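Side-chain contacts in purine nucleosidase, (IunH-1) (Sulfolobus solfataricus, PDB 3T8J), which belongs to the nucleosidase clan of enzymes, is built on a mostly parallel beta sheet flanked by helices, and holds a sodium ion in this structure: residues I38-E41 / Q42-K45; L132-N135 / S136-K139; S216-L219 / H220-Q223. All coordinates share one frame; numbering follows the deposited sequence. Where two conformers were deposited one is given.

Contact 1: I38-E41 / Q42-K45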
loop_
_atom_site.group_PDB
_atom_site.type_symbol
_atom_site.label_atom_id
_atom_site.label_comp_id
_atom_site.label_asym_id
_atom_site.label_seq_id
_atom_site.Cartn_x
_atom_site.Cartn_y
_atom_site.Cartn_z
ATOM N N ILE A 38 -5.733 -27.958 -3.084
ATOM C CA ILE A 38 -5.077 -28.798 -4.119
ATOM C C ILE A 38 -5.644 -28.487 -5.511
ATOM O O ILE A 38 -6.570 -27.679 -5.654
ATOM C CB ILE A 38 -5.206 -30.316 -3.808
ATOM C CG1 ILE A 38 -6.658 -30.776 -3.983
ATOM C CG2 ILE A 38 -4.657 -30.651 -2.426
ATOM C CD1 ILE A 38 -6.833 -32.278 -3.997
ATOM N N SER A 39 -5.141 -29.143 -6.536
ATOM C CA SER A 39 -5.635 -28.939 -7.894
ATOM C C SER A 39 -7.165 -28.980 -7.939
ATOM O O SER A 39 -7.813 -29.910 -7.431
ATOM C CB SER A 39 -5.044 -29.994 -8.833
ATOM O OG SER A 39 -5.966 -30.403 -9.823
ATOM N N TYR A 40 -7.730 -27.952 -8.558
ATOM C CA TYR A 40 -9.193 -27.754 -8.565
ATOM C C TYR A 40 -9.960 -28.963 -9.131
ATOM O O TYR A 40 -10.951 -29.399 -8.543
ATOM C CB TYR A 40 -9.507 -26.473 -9.338
ATOM C CG TYR A 40 -10.957 -26.185 -9.676
ATOM C CD1 TYR A 40 -11.752 -25.429 -8.838
ATOM C CD2 TYR A 40 -11.501 -26.632 -10.871
ATOM C CE1 TYR A 40 -13.078 -25.154 -9.196
ATOM C CE2 TYR A 40 -12.807 -26.349 -11.234
ATOM C CZ TYR A 40 -13.579 -25.606 -10.401
ATOM O OH TYR A 40 -14.880 -25.319 -10.838
ATOM N N GLU A 41 -9.513 -29.542 -10.243
ATOM C CA GLU A 41 -10.304 -30.626 -10.818
ATOM C C GLU A 41 -10.282 -31.886 -9.917
ATOM O O GLU A 41 -11.269 -32.626 -9.854
ATOM C CB GLU A 41 -9.862 -30.950 -12.248
ATOM C CG GLU A 41 -9.916 -29.781 -13.228
ATOM C CD GLU A 41 -11.337 -29.327 -13.580
ATOM O OE1 GLU A 41 -12.292 -30.119 -13.427
ATOM O OE2 GLU A 41 -11.497 -28.171 -14.032
ATOM N N GLN A 42 -9.206 -32.086 -9.152
ATOM C CA GLN A 42 -9.171 -33.166 -8.183
ATOM C C GLN A 42 -10.088 -32.871 -6.985
ATOM O O GLN A 42 -10.675 -33.789 -6.396
ATOM C CB GLN A 42 -7.744 -33.501 -7.728
ATOM C CG GLN A 42 -7.639 -34.750 -6.833
ATOM C CD GLN A 42 -8.132 -36.034 -7.516
ATOM O OE1 GLN A 42 -7.722 -36.338 -8.655
ATOM N NE2 GLN A 42 -8.992 -36.794 -6.846
ATOM N N GLU A 43 -10.206 -31.603 -6.626
ATOM C CA GLU A 43 -11.154 -31.230 -5.549
ATOM C C GLU A 43 -12.582 -31.609 -5.898
ATOM O O GLU A 43 -13.334 -32.081 -5.029
ATOM C CB GLU A 43 -11.052 -29.729 -5.244
ATOM C CG GLU A 43 -9.749 -29.287 -4.646
ATOM C CD GLU A 43 -9.703 -27.794 -4.378
ATOM O OE1 GLU A 43 -10.521 -27.061 -5.002
ATOM O OE2 GLU A 43 -8.877 -27.365 -3.550
ATOM N N VAL A 44 -12.980 -31.399 -7.154
ATOM C CA VAL A 44 -14.310 -31.798 -7.621
ATOM C C VAL A 44 -14.497 -33.318 -7.528
ATOM O O VAL A 44 -15.483 -33.841 -7.011
ATOM C CB VAL A 44 -14.587 -31.288 -9.053
ATOM C CG1 VAL A 44 -15.947 -31.749 -9.557
ATOM C CG2 VAL A 44 -14.426 -29.776 -9.177
ATOM N N LYS A 45 -13.500 -34.065 -8.017
ATOM C CA LYS A 45 -13.557 -35.510 -7.954
ATOM C C LYS A 45 -13.565 -36.054 -6.523
ATOM O O LYS A 45 -14.271 -37.014 -6.226
ATOM C CB LYS A 45 -12.407 -36.137 -8.770
ATOM C CG LYS A 45 -12.401 -35.766 -10.276
ATOM C CD LYS A 45 -13.653 -36.127 -11.028
ATOM C CE LYS A 45 -13.550 -35.806 -12.542
ATOM N NZ LYS A 45 -12.608 -36.714 -13.305
#
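Glu43 reaches back from the first turn of helix 40-53 to meet Ile38, which lies just ahead of the N-cap residue Ser39. Glu43 OE2 accepts a nearly straight bond from Ile38 N at 3.2 Å (172° at the hydrogen). The donor arrives on the anti side of the carboxylate, 32° out of its plane. Glu43 OE2 also stands 3.1 Å from Ile38 O, a meeting of two acceptors. Among the backbone bonds, Ser39 O receives Glu43 N at 3.0 Å and a weak bond from Gln42 N. The next rungs run from Val44 N to Tyr40 O at 3.2 Å and from Lys45 N to Glu41 O.

These residues form the N-terminal end of the helix in the beta-alpha-beta unit made by strand 27-33, helix 40-53 and strand 60-62. Glu43 and Val44 turn onto Ile33 of the first strand, and Glu43 also touches the sodium ligand Asp9, while Ser39 N donates to Glu76 OE2.

The apolar contacts start with Ile38. With CG1 set between its backbone N and carbonyl carbon (chi1 70°), the ethyl branch runs along the first turn of the helix: Ile38 CG1 slides past Glu43 CG at 3.5 Å in the opposite direction, and Ile38 CD1 lies 3.8 Å from Gln42 CG. Beyond this the Gln42 chain bends at CG, and its NE2 finds Asn46 OD1 and Val89 O. On another side of the helix, Val44 CG2 sits over one face of the Tyr40 ring, displaced toward the rim, 4.3 Å from Tyr40 CE2.

Contact 2: L132-N135 / S136-K139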
loop_
_atom_site.group_PDB
_atom_site.type_symbol
_atom_site.label_atom_id
_atom_site.label_comp_id
_atom_site.label_asym_id
_atom_site.label_seq_id
_atom_site.Cartn_x
_atom_site.Cartn_y
_atom_site.Cartn_z
ATOM N N LEU A 132 -22.276 -10.697 -5.098
ATOM C CA LEU A 132 -22.109 -9.659 -6.110
ATOM C C LEU A 132 -23.235 -9.705 -7.155
ATOM O O LEU A 132 -23.726 -8.638 -7.603
ATOM C CB LEU A 132 -20.733 -9.760 -6.795
ATOM C CG LEU A 132 -19.525 -9.403 -5.918
ATOM C CD1 LEU A 132 -18.227 -9.904 -6.610
ATOM C CD2 LEU A 132 -19.489 -7.919 -5.654
ATOM N N LEU A 133 -23.668 -10.912 -7.525
ATOM C CA LEU A 133 -24.766 -11.084 -8.475
ATOM C C LEU A 133 -26.155 -10.841 -7.861
ATOM O O LEU A 133 -27.074 -10.428 -8.584
ATOM C CB LEU A 133 -24.704 -12.466 -9.090
ATOM C CG LEU A 133 -23.511 -12.600 -10.021
ATOM C CD1 LEU A 133 -23.143 -14.053 -10.214
ATOM C CD2 LEU A 133 -23.797 -11.912 -11.364
ATOM N N ASP A 134 -26.317 -11.143 -6.568
ATOM C CA ASP A 134 -27.617 -10.961 -5.864
ATOM C C ASP A 134 -27.373 -10.594 -4.402
ATOM O O ASP A 134 -27.195 -11.453 -3.535
ATOM C CB ASP A 134 -28.478 -12.227 -5.973
ATOM C CG ASP A 134 -29.866 -12.054 -5.416
ATOM O OD1 ASP A 134 -30.186 -10.989 -4.858
ATOM O OD2 ASP A 134 -30.682 -13.002 -5.555
ATOM N N ASN A 135 -27.415 -9.297 -4.104
ATOM C CA ASN A 135 -27.146 -8.837 -2.749
ATOM C C ASN A 135 -28.163 -9.327 -1.700
ATOM O O ASN A 135 -27.851 -9.311 -0.499
ATOM C CB ASN A 135 -27.128 -7.312 -2.674
ATOM C CG ASN A 135 -26.042 -6.607 -3.489
ATOM O OD1 ASN A 135 -26.111 -5.371 -3.560
ATOM N ND2 ASN A 135 -25.042 -7.303 -4.062
ATOM N N SER A 136 -29.359 -9.740 -2.148
ATOM C CA SER A 136 -30.453 -10.202 -1.266
ATOM C C SER A 136 -30.143 -11.487 -0.513
ATOM O O SER A 136 -30.815 -11.842 0.453
ATOM C CB SER A 136 -31.783 -10.330 -2.033
ATOM O OG SER A 136 -31.838 -11.463 -2.856
ATOM N N ILE A 137 -29.078 -12.198 -0.916
ATOM C CA ILE A 137 -28.728 -13.425 -0.204
ATOM C C ILE A 137 -28.269 -13.167 1.234
ATOM O O ILE A 137 -28.228 -14.082 2.046
ATOM C CB ILE A 137 -27.675 -14.328 -0.958
ATOM C CG1 ILE A 137 -26.279 -13.682 -1.027
ATOM C CG2 ILE A 137 -28.167 -14.694 -2.352
ATOM C CD1 ILE A 137 -25.199 -14.617 -1.612
ATOM N N VAL A 138 -27.931 -11.920 1.574
ATOM C CA VAL A 138 -27.515 -11.610 2.933
ATOM C C VAL A 138 -28.659 -11.851 3.949
ATOM O O VAL A 138 -28.410 -12.352 5.041
ATOM C CB VAL A 138 -26.998 -10.173 3.044
ATOM C CG1 VAL A 138 -26.883 -9.743 4.494
ATOM C CG2 VAL A 138 -25.659 -10.025 2.346
ATOM N N LYS A 139 -29.884 -11.541 3.569
ATOM C CA LYS A 139 -31.020 -11.896 4.430
ATOM C C LYS A 139 -31.457 -13.345 4.250
ATOM O O LYS A 139 -31.855 -14.010 5.236
ATOM C CB LYS A 139 -32.207 -10.978 4.237
ATOM C CG LYS A 139 -33.342 -11.353 5.231
ATOM C CD LYS A 139 -34.298 -10.281 5.481
ATOM C CE LYS A 139 -35.479 -10.836 6.256
ATOM N NZ LYS A 139 -36.444 -9.755 6.602
HETATM O O HOH W 1 -30.298 -8.888 1.942
#
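Asp134 and Ser136 meet through a single carboxylate oxygen at the turn between two helices. From CB, the Asp134 side chain continues with CG opposite its own backbone N (chi1 -173°), which swings the carboxylate alongside the chain that follows. Asp134 CG comes within 3.3 Å of Ser136 OG and lies 4.4 Å from Ile137 CG2. At the tip, Asp134 OD1 takes two bonds from one residue: a short one from Ser136 OG at 2.6 Å, on the syn side, and one from Ser136 N at 3.1 Å, from above the carboxylate plane. Both donors come from the same face; two bonds to one oxygen probably restrict rotation of the carboxylate. Asp134 OD2 is less engaged, 3.3 Å from Ser136 OG.

The bond to Ser136 N makes an Asx turn and caps the approach to helix 137-140. The same residues form a type I beta turn from Asp134 to Ile137, closed by a weak bond from Ile137 N to Asp134 O at 3.3 Å. Water 1 accepts from Lys139 N at 3.1 Å and donates weakly to Asn135 O.

Ser136 OG has a further partner in Lys140 NZ, and Asn135 ND2 returns to Tyr131 O. The turn thus leads from helix 125-133 into helix 137-140 and on to strand 141-147; Asp134 and Ile137 rest on helix 101-111, while Leu132, Leu133 and Asn135 pack on a second subunit.

Contact 3: S216-L219 / H220-Q223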
loop_
_atom_site.group_PDB
_atom_site.type_symbol
_atom_site.label_atom_id
_atom_site.label_comp_id
_atom_site.label_asym_id
_atom_site.label_seq_id
_atom_site.Cartn_x
_atom_site.Cartn_y
_atom_site.Cartn_z
ATOM N N SER A 216 -6.113 -43.293 6.979
ATOM C CA SER A 216 -5.578 -43.160 5.613
ATOM C C SER A 216 -5.540 -41.707 5.122
ATOM O O SER A 216 -4.562 -41.270 4.488
ATOM C CB SER A 216 -6.403 -44.013 4.654
ATOM O OG SER A 216 -5.991 -43.854 3.303
ATOM N N MET A 217 -6.605 -40.965 5.424
ATOM C CA MET A 217 -6.745 -39.588 4.929
ATOM C C MET A 217 -5.885 -38.579 5.660
ATOM O O MET A 217 -5.570 -37.546 5.081
ATOM C CB MET A 217 -8.215 -39.116 5.001
ATOM C CG MET A 217 -9.167 -39.807 4.025
ATOM S SD MET A 217 -10.782 -38.967 3.830
ATOM C CE MET A 217 -11.343 -38.939 5.535
ATOM N N TYR A 218 -5.533 -38.873 6.918
ATOM C CA TYR A 218 -4.857 -37.911 7.812
ATOM C C TYR A 218 -3.366 -38.165 8.017
ATOM O O TYR A 218 -2.662 -37.291 8.510
ATOM C CB TYR A 218 -5.570 -37.818 9.189
ATOM C CG TYR A 218 -6.827 -36.965 9.131
ATOM C CD1 TYR A 218 -8.032 -37.513 8.702
ATOM C CD2 TYR A 218 -6.809 -35.605 9.463
ATOM C CE1 TYR A 218 -9.182 -36.752 8.603
ATOM C CE2 TYR A 218 -7.965 -34.838 9.371
ATOM C CZ TYR A 218 -9.148 -35.415 8.932
ATOM O OH TYR A 218 -10.330 -34.682 8.833
ATOM N N LEU A 219 -2.860 -39.322 7.610
ATOM C CA LEU A 219 -1.459 -39.636 7.878
ATOM C C LEU A 219 -0.490 -38.588 7.331
ATOM O O LEU A 219 0.412 -38.150 8.049
ATOM C CB LEU A 219 -1.082 -41.011 7.336
ATOM C CG LEU A 219 0.330 -41.466 7.720
ATOM C CD1 LEU A 219 0.582 -41.302 9.228
ATOM C CD2 LEU A 219 0.532 -42.888 7.293
ATOM N N HIS A 220 -0.640 -38.214 6.060
ATOM C CA HIS A 220 0.288 -37.242 5.435
ATOM C C HIS A 220 0.188 -35.884 6.125
ATOM O O HIS A 220 1.203 -35.285 6.451
ATOM C CB HIS A 220 0.012 -37.111 3.915
ATOM C CG HIS A 220 0.886 -36.111 3.212
ATOM N ND1 HIS A 220 1.835 -36.465 2.277
ATOM C CD2 HIS A 220 0.933 -34.757 3.296
ATOM C CE1 HIS A 220 2.455 -35.379 1.839
ATOM N NE2 HIS A 220 1.916 -34.327 2.441
ATOM N N TYR A 221 -1.046 -35.416 6.338
ATOM C CA TYR A 221 -1.311 -34.138 6.999
ATOM C C TYR A 221 -0.753 -34.092 8.414
ATOM O O TYR A 221 -0.184 -33.079 8.837
ATOM C CB TYR A 221 -2.820 -33.913 7.040
ATOM C CG TYR A 221 -3.330 -32.578 7.551
ATOM C CD1 TYR A 221 -2.911 -31.394 6.983
ATOM C CD2 TYR A 221 -4.320 -32.520 8.542
ATOM C CE1 TYR A 221 -3.444 -30.164 7.410
ATOM C CE2 TYR A 221 -4.857 -31.297 8.955
ATOM C CZ TYR A 221 -4.403 -30.139 8.389
ATOM O OH TYR A 221 -4.924 -28.915 8.787
ATOM N N ARG A 222 -0.899 -35.188 9.149
ATOM C CA ARG A 222 -0.349 -35.274 10.498
ATOM C C ARG A 222 1.188 -35.160 10.520
ATOM O O ARG A 222 1.774 -34.417 11.335
ATOM C CB ARG A 222 -0.814 -36.566 11.161
ATOM C CG ARG A 222 -0.369 -36.737 12.603
ATOM C CD ARG A 222 -0.888 -38.049 13.201
ATOM N NE ARG A 222 -0.555 -38.158 14.631
ATOM C CZ ARG A 222 -1.250 -37.590 15.623
ATOM N NH1 ARG A 222 -2.341 -36.868 15.382
ATOM N NH2 ARG A 222 -0.848 -37.733 16.878
ATOM N N GLN A 223 1.860 -35.888 9.627
ATOM C CA GLN A 223 3.313 -35.791 9.538
ATOM C C GLN A 223 3.756 -34.357 9.242
ATOM O O GLN A 223 4.695 -33.850 9.869
ATOM C CB GLN A 223 3.876 -36.760 8.469
ATOM C CG GLN A 223 5.389 -36.976 8.510
ATOM C CD GLN A 223 6.239 -35.830 7.923
ATOM O OE1 GLN A 223 5.804 -35.084 7.033
ATOM N NE2 GLN A 223 7.466 -35.715 8.411
HETATM O O HOH W 2 -2.653 -39.322 4.190
HETATM O O HOH W 3 -3.179 -36.376 4.612
#
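Tyr218 and Tyr221, one turn apart on helix 209-227, lie side by side and point the same way into the protein, their rings touching at one corner: Tyr218 CD2 and Tyr221 CD2 are 4.1 Å apart. Tyr218 CD2 comes to the edge of the Tyr221 ring, near its plane, while Tyr221 CD2 lies oblique to the Tyr218 ring. The first torsions differ: Tyr218 places CG beside its backbone N (chi1 -78°) whereas Tyr221 holds CG opposite its own (chi1 -174°), which sets the two rings side by side.

The close-packed part continues in the backbone. Arg222 N reaches Tyr218 O at 2.8 Å, and Arg222 CB lies 3.3 Å from Tyr218 O. Gln223 N follows with a bond of 3.1 Å to Leu219 O.

The looser part is the kink, where His220 N and Tyr221 N make no bond to the preceding turn and a water enters each gap; Leu219 and Gln223 are the exposed side chains. Water 2 donates to Ser216 O at 2.7 Å and accepts from His220 N at 3.0 Å. Water 3 bridges in the same manner, with Met217 O 2.7 Å away and Tyr221 N 2.9 Å.

Two buried side chains find polar partners outside the helix. Tyr218 OH bonds Asp13 OD1; within the helix, its ring stacks with Tyr214. Arg222, extended from CG to NE, reaches Val195 O and His234 ND1, forms a salt bridge with Asp197, and makes a cation-pi contact with Trp200.

The two waters supply partners for the amides and carbonyls that the kink separates, which probably lets the helix bend without leaving them unpaired there; the usual i to i+4 bonds resume at Arg222.

Overall arrangement
Contacts 1, 2 and 3 follow one another along the chain and do not touch. Contacts 1 and 3 are the closest pair, with centres about 18 Å apart and nearest atoms about 9 Å apart, and both lie near the sodium site formed by Asp9, Asp14, Ile121 and Ser122: the side chain of Glu43 is about 7 Å from the ion and that of Tyr221 about 10 Å. Contact 1 approaches it through the ligand Asp9, contact 3 through Asp13, which is next to the ligand Asp14 but not a ligand itself. Contact 2 stands apart at the subunit interface, its centre about 27 Å from contact 1's and, across the chain's centre, about 38 Å from contact 3's.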